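Local coordinates for protein extracellular invertase (Aspergillus kawachii, PDB 5XH8) that is a beta-fructofuranosidase with high transfructosylation activity, probably cleaving sucrose and building fructooligosaccharides such as 1-kestose, at residues 183-195 against 206-219. Residues are numbered along the deposited sequence; the frame is centred on the assembly and turned at random.
Sequences LLHSKNNTWYTVI and QFLYRQYDSDFQYW
Arg210 turns its CG between its own backbone N and carbonyl carbon (chi1 68°) and then runs extended to NE, a course that carries the guanidinium alongside Tyr192 to the end of helix 178-184. There Arg210 NH1 donates to Leu184 O (3.0 Å), from above the carbonyl plane, and to Ser186 OG (2.9 Å), which lies in the guanidinium plane. A long, multi-donor side chain suits this place: NH1 bridges the two residues flanking His185, where a Schellman motif ends the helix, while Arg210 NE forms a salt bridge with Glu220. Ser186 OG in turn donates a hydrogen bond to Tyr192 OH (2.8 Å), and that hydroxyl also bonds Asp181. The tyrosine thus links strand to helix, and its ring packs against Arg210 CB (3.7 Å from CD1).

Beyond Tyr192 on the same face, Val194 CG1 meets Leu208 CD1 at 3.7 Å. On the other face Ile195 CD1 reaches Tyr209 CE1 (3.7 Å), and Thr193 crosses the Trp219 ring at about a right angle, its buried OG1, without a polar partner, 3.2 Å from CZ3. Beta-branched Val194, Ile195 and Thr193 suit an extended strand. Near the turn 213-216, flat aromatics pack edge-on: the edge of Phe216 points at the face of Trp191, planes at 71°. Paired backbone bonds at Thr193-Tyr209 and Ile195-Phe207 join the two central strands of a four-stranded antiparallel blade in the beta-propeller characteristic of family GH32.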
loop_
_atom_site.group_PDB
_atom_site.type_symbol
_atom_site.label_atom_id
_atom_site.label_comp_id
_atom_site.label_asym_id
_atom_site.label_seq_id
_atom_site.Cartn_x
_atom_site.Cartn_y
_atom_site.Cartn_z
ATOM N N LEU A 183 -13.591 -23.614 15.965
ATOM C CA LEU A 183 -14.210 -22.444 16.581
ATOM C C LEU A 183 -14.695 -21.385 15.577
ATOM O O LEU A 183 -15.704 -20.706 15.833
ATOM C CB LEU A 183 -13.244 -21.759 17.541
ATOM C CG LEU A 183 -13.024 -22.348 18.928
ATOM C CD1 LEU A 183 -11.853 -21.621 19.573
ATOM C CD2 LEU A 183 -14.264 -22.215 19.805
ATOM N N LEU A 184 -13.978 -21.241 14.455
ATOM C CA LEU A 184 -14.278 -20.202 13.452
ATOM C C LEU A 184 -15.007 -20.730 12.213
ATOM O O LEU A 184 -15.267 -19.975 11.290
ATOM C CB LEU A 184 -12.974 -19.528 13.019
ATOM C CG LEU A 184 -12.257 -18.770 14.148
ATOM C CD1 LEU A 184 -10.811 -18.493 13.780
ATOM C CD2 LEU A 184 -12.989 -17.479 14.486
ATOM N N HIS A 185 -15.323 -22.024 12.194
ATOM C CA HIS A 185 -15.884 -22.696 11.021
ATOM C C HIS A 185 -15.045 -22.441 9.764
ATOM O O HIS A 185 -15.584 -22.253 8.674
ATOM C CB HIS A 185 -17.366 -22.306 10.834
ATOM C CG HIS A 185 -18.189 -22.535 12.063
ATOM N ND1 HIS A 185 -18.498 -21.527 12.950
ATOM C CD2 HIS A 185 -18.708 -23.670 12.587
ATOM C CE1 HIS A 185 -19.191 -22.025 13.957
ATOM N NE2 HIS A 185 -19.337 -23.322 13.758
ATOM N N SER A 186 -13.715 -22.459 9.916
ATOM C CA SER A 186 -12.825 -22.223 8.775
ATOM C C SER A 186 -12.775 -23.506 8.008
ATOM O O SER A 186 -12.961 -24.574 8.593
ATOM C CB SER A 186 -11.392 -21.863 9.219
ATOM O OG SER A 186 -11.390 -20.840 10.191
ATOM N N LYS A 187 -12.457 -23.436 6.724
ATOM C CA LYS A 187 -12.126 -24.663 6.010
ATOM C C LYS A 187 -10.945 -25.370 6.694
ATOM O O LYS A 187 -10.047 -24.704 7.273
ATOM C CB LYS A 187 -11.809 -24.357 4.559
ATOM C CG LYS A 187 -13.042 -23.909 3.797
ATOM C CD LYS A 187 -12.689 -23.200 2.508
ATOM C CE LYS A 187 -13.947 -22.695 1.823
ATOM N NZ LYS A 187 -13.644 -22.398 0.403
ATOM N N ASN A 188 -10.952 -26.702 6.632
ATOM C CA ASN A 188 -9.942 -27.524 7.301
ATOM C C ASN A 188 -8.557 -27.192 6.782
ATOM O O ASN A 188 -8.357 -27.144 5.580
ATOM C CB ASN A 188 -10.173 -29.027 7.066
ATOM C CG ASN A 188 -11.409 -29.544 7.757
ATOM O OD1 ASN A 188 -12.194 -30.280 7.164
ATOM N ND2 ASN A 188 -11.608 -29.147 9.015
ATOM N N ASN A 189 -7.608 -27.011 7.694
ATOM C CA ASN A 189 -6.213 -26.708 7.325
ATOM C C ASN A 189 -6.056 -25.356 6.647
ATOM O O ASN A 189 -5.148 -25.159 5.843
ATOM C CB ASN A 189 -5.608 -27.828 6.480
ATOM C CG ASN A 189 -5.790 -29.182 7.137
ATOM O OD1 ASN A 189 -5.775 -29.292 8.367
ATOM N ND2 ASN A 189 -5.991 -30.202 6.334
ATOM N N THR A 190 -6.954 -24.446 7.023
ATOM C CA THR A 190 -6.832 -23.035 6.758
ATOM C C THR A 190 -5.488 -22.537 7.335
ATOM O O THR A 190 -5.080 -22.924 8.416
ATOM C CB THR A 190 -8.019 -22.256 7.394
ATOM O OG1 THR A 190 -9.212 -22.468 6.606
ATOM C CG2 THR A 190 -7.754 -20.769 7.496
ATOM N N TRP A 191 -4.858 -21.629 6.613
ATOM C CA TRP A 191 -3.647 -20.962 7.083
ATOM C C TRP A 191 -4.097 -19.710 7.787
ATOM O O TRP A 191 -4.878 -18.931 7.230
ATOM C CB TRP A 191 -2.703 -20.645 5.921
ATOM C CG TRP A 191 -1.866 -21.824 5.519
ATOM C CD1 TRP A 191 -2.056 -22.663 4.432
ATOM C CD2 TRP A 191 -0.684 -22.283 6.171
ATOM N NE1 TRP A 191 -1.067 -23.610 4.398
ATOM C CE2 TRP A 191 -0.212 -23.404 5.448
ATOM C CE3 TRP A 191 0.037 -21.847 7.294
ATOM C CZ2 TRP A 191 0.931 -24.111 5.823
ATOM C CZ3 TRP A 191 1.180 -22.552 7.660
ATOM C CH2 TRP A 191 1.609 -23.671 6.935
ATOM N N TYR A 192 -3.660 -19.567 9.038
ATOM C CA TYR A 192 -3.783 -18.352 9.827
ATOM C C TYR A 192 -2.470 -17.572 9.780
ATOM O O TYR A 192 -1.419 -18.152 9.532
ATOM C CB TYR A 192 -4.133 -18.678 11.289
ATOM C CG TYR A 192 -5.433 -19.452 11.366
ATOM C CD1 TYR A 192 -6.667 -18.791 11.316
ATOM C CD2 TYR A 192 -5.428 -20.837 11.401
ATOM C CE1 TYR A 192 -7.858 -19.500 11.346
ATOM C CE2 TYR A 192 -6.614 -21.557 11.431
ATOM C CZ TYR A 192 -7.826 -20.890 11.404
ATOM O OH TYR A 192 -8.999 -21.609 11.403
ATOM N N THR A 193 -2.568 -16.273 10.032
ATOM C CA THR A 193 -1.416 -15.420 10.240
ATOM C C THR A 193 -1.668 -14.572 11.454
ATOM O O THR A 193 -2.731 -13.971 11.575
ATOM C CB THR A 193 -1.168 -14.501 9.019
ATOM O OG1 THR A 193 -0.865 -15.311 7.868
ATOM C CG2 THR A 193 -0.014 -13.578 9.284
ATOM N N VAL A 194 -0.691 -14.522 12.355
ATOM C CA VAL A 194 -0.634 -13.451 13.353
ATOM C C VAL A 194 0.374 -12.394 12.934
ATOM O O VAL A 194 1.439 -12.714 12.389
ATOM C CB VAL A 194 -0.367 -13.884 14.821
ATOM C CG1 VAL A 194 -1.611 -14.565 15.395
ATOM C CG2 VAL A 194 0.871 -14.758 14.963
ATOM N N ILE A 195 0.019 -11.135 13.205
ATOM C CA ILE A 195 0.906 -10.003 13.000
ATOM C C ILE A 195 1.078 -9.374 14.367
ATOM O O ILE A 195 0.099 -9.255 15.107
ATOM C CB ILE A 195 0.326 -9.017 11.957
ATOM C CG1 ILE A 195 0.162 -9.733 10.587
ATOM C CG2 ILE A 195 1.231 -7.791 11.847
ATOM C CD1 ILE A 195 -0.446 -8.883 9.474
ATOM N N GLN A 206 -1.559 -9.173 19.354
ATOM C CA GLN A 206 -1.459 -9.938 18.147
ATOM C C GLN A 206 -2.744 -9.765 17.367
ATOM O O GLN A 206 -3.864 -10.011 17.891
ATOM C CB GLN A 206 -1.267 -11.417 18.449
ATOM C CG GLN A 206 0.049 -11.736 19.138
ATOM C CD GLN A 206 0.262 -13.230 19.306
ATOM O OE1 GLN A 206 -0.602 -14.050 18.971
ATOM N NE2 GLN A 206 1.428 -13.592 19.806
ATOM N N PHE A 207 -2.582 -9.352 16.116
ATOM C CA PHE A 207 -3.673 -9.221 15.177
ATOM C C PHE A 207 -3.763 -10.520 14.397
ATOM O O PHE A 207 -2.768 -10.936 13.790
ATOM C CB PHE A 207 -3.391 -8.056 14.225
ATOM C CG PHE A 207 -3.121 -6.759 14.925
ATOM C CD1 PHE A 207 -4.179 -5.955 15.364
ATOM C CD2 PHE A 207 -1.831 -6.351 15.173
ATOM C CE1 PHE A 207 -3.934 -4.761 16.016
ATOM C CE2 PHE A 207 -1.579 -5.161 15.816
ATOM C CZ PHE A 207 -2.633 -4.367 16.244
ATOM N N LEU A 208 -4.953 -11.142 14.381
ATOM C CA LEU A 208 -5.146 -12.486 13.816
ATOM C C LEU A 208 -5.871 -12.389 12.491
ATOM O O LEU A 208 -6.812 -11.595 12.366
ATOM C CB LEU A 208 -5.934 -13.379 14.798
ATOM C CG LEU A 208 -6.241 -14.829 14.374
ATOM C CD1 LEU A 208 -4.958 -15.649 14.230
ATOM C CD2 LEU A 208 -7.205 -15.505 15.358
ATOM N N TYR A 209 -5.432 -13.194 11.518
ATOM C CA TYR A 209 -6.033 -13.270 10.195
ATOM C C TYR A 209 -6.168 -14.701 9.724
ATOM O O TYR A 209 -5.421 -15.572 10.151
ATOM C CB TYR A 209 -5.158 -12.524 9.141
ATOM C CG TYR A 209 -5.002 -11.053 9.366
ATOM C CD1 TYR A 209 -4.123 -10.571 10.330
ATOM C CD2 TYR A 209 -5.718 -10.133 8.615
ATOM C CE1 TYR A 209 -3.984 -9.215 10.549
ATOM C CE2 TYR A 209 -5.577 -8.775 8.824
ATOM C CZ TYR A 209 -4.694 -8.328 9.788
ATOM O OH TYR A 209 -4.558 -6.996 10.025
ATOM N N ARG A 210 -7.076 -14.942 8.784
ATOM C CA ARG A 210 -7.095 -16.230 8.078
ATOM C C ARG A 210 -7.118 -15.992 6.596
ATOM O O ARG A 210 -7.634 -14.974 6.149
ATOM C CB ARG A 210 -8.280 -17.094 8.512
ATOM C CG ARG A 210 -9.661 -16.611 8.108
ATOM C CD ARG A 210 -10.726 -17.618 8.551
ATOM N NE ARG A 210 -12.042 -17.040 8.376
ATOM C CZ ARG A 210 -13.197 -17.567 8.798
ATOM N NH1 ARG A 210 -13.252 -18.724 9.455
ATOM N NH2 ARG A 210 -14.321 -16.914 8.546
ATOM N N GLN A 211 -6.563 -16.927 5.832
ATOM C CA GLN A 211 -6.612 -16.841 4.382
ATOM C C GLN A 211 -8.083 -16.842 3.951
ATOM O O GLN A 211 -8.912 -17.534 4.545
ATOM C CB GLN A 211 -5.833 -17.977 3.695
ATOM C CG GLN A 211 -6.467 -19.336 3.762
ATOM C CD GLN A 211 -5.723 -20.393 2.977
ATOM O OE1 GLN A 211 -5.507 -20.290 1.766
ATOM N NE2 GLN A 211 -5.372 -21.431 3.648
ATOM N N TYR A 212 -8.391 -16.012 2.977
ATOM C CA TYR A 212 -9.743 -15.868 2.455
ATOM C C TYR A 212 -9.903 -16.677 1.161
ATOM O O TYR A 212 -10.975 -17.195 0.866
ATOM C CB TYR A 212 -9.996 -14.388 2.193
ATOM C CG TYR A 212 -11.406 -14.048 1.780
ATOM C CD1 TYR A 212 -12.444 -14.067 2.722
ATOM C CD2 TYR A 212 -11.704 -13.675 0.465
ATOM C CE1 TYR A 212 -13.740 -13.746 2.364
ATOM C CE2 TYR A 212 -13.000 -13.337 0.096
ATOM C CZ TYR A 212 -14.008 -13.377 1.055
ATOM O OH TYR A 212 -15.295 -13.057 0.726
ATOM N N ASP A 213 -8.814 -16.757 0.400
ATOM C CA ASP A 213 -8.755 -17.482 -0.847
ATOM C C ASP A 213 -7.575 -18.439 -0.807
ATOM O O ASP A 213 -6.549 -18.214 -0.121
ATOM C CB ASP A 213 -8.547 -16.528 -2.018
ATOM C CG ASP A 213 -7.214 -15.727 -1.912
ATOM O OD1 ASP A 213 -7.029 -14.994 -0.926
ATOM O OD2 ASP A 213 -6.343 -15.856 -2.801
ATOM N N SER A 214 -7.706 -19.485 -1.599
ATOM C CA SER A 214 -6.651 -20.421 -1.730
ATOM C C SER A 214 -5.365 -19.749 -2.259
ATOM O O SER A 214 -4.289 -20.244 -1.930
ATOM C CB SER A 214 -7.083 -21.615 -2.575
ATOM O OG SER A 214 -7.663 -21.215 -3.796
ATOM N N ASP A 215 -5.431 -18.623 -3.001
ATOM C CA ASP A 215 -4.187 -18.049 -3.589
ATOM C C ASP A 215 -3.336 -17.200 -2.628
ATOM O O ASP A 215 -2.285 -16.687 -3.064
ATOM C CB ASP A 215 -4.434 -17.234 -4.857
ATOM C CG ASP A 215 -5.523 -17.800 -5.725
ATOM O OD1 ASP A 215 -6.700 -17.566 -5.379
ATOM O OD2 ASP A 215 -5.204 -18.442 -6.759
ATOM N N PHE A 216 -3.780 -17.042 -1.363
ATOM C CA PHE A 216 -3.061 -16.271 -0.342
ATOM C C PHE A 216 -3.060 -14.770 -0.598
ATOM O O PHE A 216 -2.233 -14.015 -0.057
ATOM C CB PHE A 216 -1.643 -16.816 -0.182
ATOM C CG PHE A 216 -1.601 -18.298 0.051
ATOM C CD1 PHE A 216 -2.078 -18.826 1.227
ATOM C CD2 PHE A 216 -1.116 -19.168 -0.925
ATOM C CE1 PHE A 216 -2.052 -20.197 1.452
ATOM C CE2 PHE A 216 -1.086 -20.543 -0.707
ATOM C CZ PHE A 216 -1.562 -21.053 0.484
ATOM N N GLN A 217 -4.014 -14.333 -1.414
ATOM C CA GLN A 217 -4.106 -12.943 -1.867
ATOM C C GLN A 217 -4.735 -12.069 -0.796
ATOM O O GLN A 217 -4.272 -10.953 -0.529
ATOM C CB GLN A 217 -4.919 -12.908 -3.159
ATOM C CG GLN A 217 -4.915 -11.602 -3.914
ATOM C CD GLN A 217 -3.529 -11.181 -4.358
ATOM O OE1 GLN A 217 -2.748 -11.984 -4.862
ATOM N NE2 GLN A 217 -3.213 -9.934 -4.149
ATOM N N TYR A 218 -5.791 -12.595 -0.169
ATOM C CA TYR A 218 -6.599 -11.852 0.758
ATOM C C TYR A 218 -6.628 -12.548 2.100
ATOM O O TYR A 218 -6.687 -13.798 2.188
ATOM C CB TYR A 218 -8.013 -11.653 0.195
ATOM C CG TYR A 218 -8.035 -10.835 -1.067
ATOM C CD1 TYR A 218 -7.783 -9.461 -1.018
ATOM C CD2 TYR A 218 -8.291 -11.425 -2.328
ATOM C CE1 TYR A 218 -7.768 -8.689 -2.184
ATOM C CE2 TYR A 218 -8.296 -10.650 -3.497
ATOM C CZ TYR A 218 -8.028 -9.273 -3.407
ATOM O OH TYR A 218 -8.006 -8.455 -4.520
ATOM N N TRP A 219 -6.572 -11.725 3.142
ATOM C CA TRP A 219 -6.458 -12.188 4.514
ATOM C C TRP A 219 -7.544 -11.534 5.349
ATOM O O TRP A 219 -7.556 -10.313 5.564
ATOM C CB TRP A 219 -5.039 -11.902 5.057
ATOM C CG TRP A 219 -4.048 -12.735 4.324
ATOM C CD1 TRP A 219 -3.476 -12.447 3.125
ATOM C CD2 TRP A 219 -3.567 -14.030 4.703
ATOM N NE1 TRP A 219 -2.659 -13.477 2.729
ATOM C CE2 TRP A 219 -2.698 -14.461 3.686
ATOM C CE3 TRP A 219 -3.810 -14.878 5.796
ATOM C CZ2 TRP A 219 -2.059 -15.692 3.730
ATOM C CZ3 TRP A 219 -3.169 -16.102 5.844
ATOM C CH2 TRP A 219 -2.305 -16.501 4.824
#